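Local coordinates for protein SsfX3 (Streptomyces sp. SF2575, PDB 3SKV) that probably transfers a salicylyl group onto a tetracycline intermediate, as a GDSL/SGNH-type acyltransferase of a Streptomyces tetracycline biosynthetic pathway, at residues L69-L79 / F225-F236. The protein carries 1 engineered substitution. Numbering follows the deposited sequence.
Sequences LYFPKGSVGRL and FAADGSHLQPMF
Phe71 and Phe236 meet edge-to-face, the rim of Phe236 directed at the face of Phe71 with planes 68° apart; flat and apolar, both suit the tightly packed middle of this contact. At its own edge Phe71 abuts Phe225 CB and the backbone of Asp228, and its CZ lies 3.7 Å from Gly229 CA, where a CB would press on Phe71 and clash with Phe225 CB. Branched Leu79 sets CD1 over the Phe225 face, 3.8 Å from the ring centroid, a CH-pi contact. Tyr70 carries the packing outward: the unbranched Met235 chain, bent at chi2 (-58°) and chi3, brings CE over the phenol face, while a water joins Tyr70 OH to Met235 O.

A looser, polar margin lies at the other end. Long enough to span it, Arg78 gives NH2 to Phe225 O (2.8 Å), with NE adding a weak bond, and its NH1 forms a salt bridge with OD2 of solvent-exposed Asp228 (3.1 Å). Shortening Arg78 to alanine removes both donors to Phe225 O and is likely to leave Asp228 without its cationic mate.

Together these contacts form an interdomain interface, joining the end of helix 67-70 and the following turn, in the N-terminal, probably jelly-roll domain, to the turn and helix start following strand 219-223 of the GDSL/SGNH alpha/beta fold.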
loop_
_atom_site.group_PDB
_atom_site.type_symbol
_atom_site.label_atom_id
_atom_site.label_comp_id
_atom_site.label_asym_id
_atom_site.label_seq_id
_atom_site.Cartn_x
_atom_site.Cartn_y
_atom_site.Cartn_z
ATOM N N LEU A 69 10.947 -11.106 -12.672
ATOM C CA LEU A 69 11.768 -9.945 -12.957
ATOM C C LEU A 69 11.892 -9.037 -11.736
ATOM O O LEU A 69 12.907 -8.363 -11.568
ATOM C CB LEU A 69 11.104 -9.168 -14.101
ATOM C CG LEU A 69 11.618 -9.298 -15.536
ATOM C CD1 LEU A 69 12.756 -10.260 -15.688
ATOM C CD2 LEU A 69 10.527 -9.578 -16.481
ATOM N N TYR A 70 10.890 -9.062 -10.860
ATOM C CA TYR A 70 10.851 -8.176 -9.704
ATOM C C TYR A 70 11.473 -8.703 -8.449
ATOM O O TYR A 70 11.982 -7.906 -7.664
ATOM C CB TYR A 70 9.419 -7.743 -9.420
ATOM C CG TYR A 70 8.822 -6.985 -10.576
ATOM C CD1 TYR A 70 8.225 -7.654 -11.639
ATOM C CD2 TYR A 70 8.874 -5.595 -10.623
ATOM C CE1 TYR A 70 7.685 -6.960 -12.720
ATOM C CE2 TYR A 70 8.342 -4.889 -11.700
ATOM C CZ TYR A 70 7.736 -5.575 -12.742
ATOM O OH TYR A 70 7.232 -4.885 -13.819
ATOM N N PHE A 71 11.367 -10.013 -8.214
ATOM C CA PHE A 71 11.823 -10.631 -6.979
ATOM C C PHE A 71 12.330 -12.056 -7.172
ATOM O O PHE A 71 11.799 -12.757 -8.041
ATOM C CB PHE A 71 10.634 -10.691 -5.996
ATOM C CG PHE A 71 10.444 -9.530 -5.054
ATOM C CD1 PHE A 71 11.517 -9.015 -4.332
ATOM C CD2 PHE A 71 9.177 -9.017 -4.808
ATOM C CE1 PHE A 71 11.334 -7.952 -3.439
ATOM C CE2 PHE A 71 8.992 -7.958 -3.910
ATOM C CZ PHE A 71 10.070 -7.432 -3.234
ATOM N N PRO A 72 13.241 -12.556 -6.283
ATOM C CA PRO A 72 13.627 -13.990 -6.353
ATOM C C PRO A 72 12.433 -14.865 -5.941
ATOM O O PRO A 72 11.581 -14.415 -5.154
ATOM C CB PRO A 72 14.809 -14.103 -5.387
ATOM C CG PRO A 72 14.642 -12.959 -4.433
ATOM C CD PRO A 72 13.902 -11.866 -5.146
ATOM N N LYS A 73 12.322 -16.067 -6.545
ATOM C CA LYS A 73 11.208 -17.032 -6.395
ATOM C C LYS A 73 10.441 -17.068 -5.064
ATOM O O LYS A 73 9.203 -17.066 -5.083
ATOM C CB LYS A 73 11.586 -18.439 -6.888
ATOM C CG LYS A 73 11.790 -18.510 -8.400
ATOM C CD LYS A 73 11.896 -19.943 -8.914
ATOM C CE LYS A 73 10.597 -20.436 -9.507
ATOM N NZ LYS A 73 10.824 -21.203 -10.757
ATOM N N GLY A 74 11.174 -17.070 -3.943
ATOM C CA GLY A 74 10.602 -17.047 -2.597
ATOM C C GLY A 74 9.823 -15.775 -2.320
ATOM O O GLY A 74 8.632 -15.828 -1.982
ATOM N N SER A 75 10.478 -14.621 -2.529
ATOM C CA SER A 75 9.944 -13.272 -2.339
ATOM C C SER A 75 8.691 -12.929 -3.212
ATOM O O SER A 75 7.922 -12.059 -2.820
ATOM C CB SER A 75 11.056 -12.242 -2.564
ATOM O OG SER A 75 11.237 -11.338 -1.486
ATOM N N VAL A 76 8.499 -13.603 -4.378
ATOM C CA VAL A 76 7.427 -13.370 -5.368
ATOM C C VAL A 76 6.006 -13.203 -4.801
ATOM O O VAL A 76 5.275 -12.302 -5.225
ATOM C CB VAL A 76 7.545 -14.335 -6.577
ATOM C CG1 VAL A 76 6.202 -14.622 -7.243
ATOM C CG2 VAL A 76 8.541 -13.796 -7.595
ATOM N N GLY A 77 5.673 -14.032 -3.812
ATOM C CA GLY A 77 4.397 -14.047 -3.108
ATOM C C GLY A 77 3.971 -12.696 -2.582
ATOM O O GLY A 77 2.771 -12.377 -2.607
ATOM N N ARG A 78 4.965 -11.885 -2.131
ATOM C CA ARG A 78 4.786 -10.521 -1.603
ATOM C C ARG A 78 4.040 -9.610 -2.598
ATOM O O ARG A 78 3.256 -8.768 -2.166
ATOM C CB ARG A 78 6.139 -9.882 -1.212
ATOM C CG ARG A 78 6.877 -10.622 -0.094
ATOM C CD ARG A 78 8.364 -10.283 -0.073
ATOM N NE ARG A 78 8.668 -9.092 0.728
ATOM C CZ ARG A 78 9.629 -9.028 1.647
ATOM N NH1 ARG A 78 10.388 -10.088 1.900
ATOM N NH2 ARG A 78 9.836 -7.905 2.324
ATOM N N LEU A 79 4.265 -9.807 -3.924
ATOM C CA LEU A 79 3.616 -9.045 -4.997
ATOM C C LEU A 79 2.091 -9.272 -5.066
ATOM O O LEU A 79 1.374 -8.377 -5.537
ATOM C CB LEU A 79 4.250 -9.396 -6.352
ATOM C CG LEU A 79 5.570 -8.721 -6.805
ATOM C CD1 LEU A 79 6.039 -7.590 -5.895
ATOM C CD2 LEU A 79 6.632 -9.736 -7.148
ATOM N N PHE A 225 6.740 -3.039 -0.272
ATOM C CA PHE A 225 6.853 -4.479 -0.041
ATOM C C PHE A 225 7.870 -4.753 1.072
ATOM O O PHE A 225 8.657 -5.716 0.977
ATOM C CB PHE A 225 7.223 -5.190 -1.360
ATOM C CG PHE A 225 6.343 -4.855 -2.539
ATOM C CD1 PHE A 225 5.097 -5.455 -2.690
ATOM C CD2 PHE A 225 6.764 -3.953 -3.507
ATOM C CE1 PHE A 225 4.280 -5.147 -3.784
ATOM C CE2 PHE A 225 5.967 -3.680 -4.618
ATOM C CZ PHE A 225 4.726 -4.280 -4.749
ATOM N N ALA A 226 7.862 -3.876 2.132
ATOM C CA ALA A 226 8.795 -3.873 3.286
ATOM C C ALA A 226 10.264 -3.672 2.798
ATOM O O ALA A 226 10.446 -3.278 1.653
ATOM C CB ALA A 226 8.629 -5.132 4.134
ATOM N N ALA A 227 11.287 -3.902 3.641
ATOM C CA ALA A 227 12.703 -3.660 3.311
ATOM C C ALA A 227 13.194 -4.143 1.934
ATOM O O ALA A 227 13.696 -3.325 1.147
ATOM C CB ALA A 227 13.614 -4.152 4.423
ATOM N N ASP A 228 13.007 -5.440 1.628
ATOM C CA ASP A 228 13.434 -6.051 0.360
ATOM C C ASP A 228 13.000 -5.324 -0.907
ATOM O O ASP A 228 13.819 -5.189 -1.824
ATOM C CB ASP A 228 13.078 -7.548 0.307
ATOM C CG ASP A 228 13.788 -8.384 1.367
ATOM O OD1 ASP A 228 14.707 -7.842 2.043
ATOM O OD2 ASP A 228 13.422 -9.577 1.534
ATOM N N GLY A 229 11.753 -4.831 -0.936
ATOM C CA GLY A 229 11.231 -4.126 -2.098
ATOM C C GLY A 229 11.576 -2.654 -2.205
ATOM O O GLY A 229 11.217 -2.025 -3.198
ATOM N N SER A 230 12.296 -2.103 -1.217
ATOM C CA SER A 230 12.655 -0.687 -1.138
ATOM C C SER A 230 14.153 -0.384 -1.376
ATOM O O SER A 230 14.686 0.553 -0.778
ATOM C CB SER A 230 12.204 -0.125 0.206
ATOM O OG SER A 230 10.960 -0.686 0.583
ATOM N N HIS A 231 14.802 -1.135 -2.289
ATOM C CA HIS A 231 16.223 -1.010 -2.641
ATOM C C HIS A 231 16.446 -0.221 -3.956
ATOM O O HIS A 231 17.533 -0.299 -4.566
ATOM C CB HIS A 231 16.864 -2.408 -2.736
ATOM C CG HIS A 231 17.229 -3.000 -1.419
ATOM N ND1 HIS A 231 16.288 -3.183 -0.424
ATOM C CD2 HIS A 231 18.412 -3.481 -0.985
ATOM C CE1 HIS A 231 16.928 -3.741 0.586
ATOM N NE2 HIS A 231 18.208 -3.943 0.295
ATOM N N LEU A 232 15.420 0.529 -4.400
ATOM C CA LEU A 232 15.503 1.299 -5.647
ATOM C C LEU A 232 15.771 0.470 -6.876
ATOM O O LEU A 232 16.447 0.942 -7.797
ATOM C CB LEU A 232 16.464 2.508 -5.572
ATOM C CG LEU A 232 16.197 3.562 -4.497
ATOM C CD1 LEU A 232 17.425 4.442 -4.318
ATOM C CD2 LEU A 232 14.920 4.389 -4.820
ATOM N N GLN A 233 15.213 -0.764 -6.902
ATOM C CA GLN A 233 15.267 -1.711 -8.012
ATOM C C GLN A 233 14.736 -1.023 -9.260
ATOM O O GLN A 233 13.602 -0.538 -9.261
ATOM C CB GLN A 233 14.392 -2.942 -7.738
ATOM C CG GLN A 233 14.895 -3.840 -6.626
ATOM C CD GLN A 233 14.313 -3.545 -5.268
ATOM O OE1 GLN A 233 14.101 -2.392 -4.875
ATOM N NE2 GLN A 233 14.051 -4.602 -4.515
ATOM N N PRO A 234 15.532 -0.951 -10.339
ATOM C CA PRO A 234 15.036 -0.279 -11.573
ATOM C C PRO A 234 13.706 -0.825 -12.123
ATOM O O PRO A 234 12.969 -0.081 -12.750
ATOM C CB PRO A 234 16.194 -0.447 -12.563
ATOM C CG PRO A 234 17.379 -0.756 -11.736
ATOM C CD PRO A 234 16.906 -1.464 -10.508
ATOM N N MET A 235 13.388 -2.110 -11.884
ATOM C CA MET A 235 12.108 -2.693 -12.305
ATOM C C MET A 235 10.882 -1.966 -11.642
ATOM O O MET A 235 9.817 -1.826 -12.279
ATOM C CB MET A 235 12.066 -4.208 -12.063
ATOM C CG MET A 235 12.888 -5.016 -13.047
ATOM S SD MET A 235 12.486 -4.841 -14.819
ATOM C CE MET A 235 10.706 -5.547 -14.829
ATOM N N PHE A 236 11.044 -1.511 -10.379
ATOM C CA PHE A 236 9.984 -0.785 -9.677
ATOM C C PHE A 236 9.782 0.609 -10.251
ATOM O O PHE A 236 8.636 1.086 -10.293
ATOM C CB PHE A 236 10.208 -0.740 -8.149
ATOM C CG PHE A 236 9.890 -2.063 -7.498
ATOM C CD1 PHE A 236 8.623 -2.636 -7.625
ATOM C CD2 PHE A 236 10.860 -2.756 -6.782
ATOM C CE1 PHE A 236 8.347 -3.891 -7.082
ATOM C CE2 PHE A 236 10.574 -4.007 -6.220
ATOM C CZ PHE A 236 9.317 -4.564 -6.376
HETATM O O HOH W 1 8.702 -2.791 -14.546
#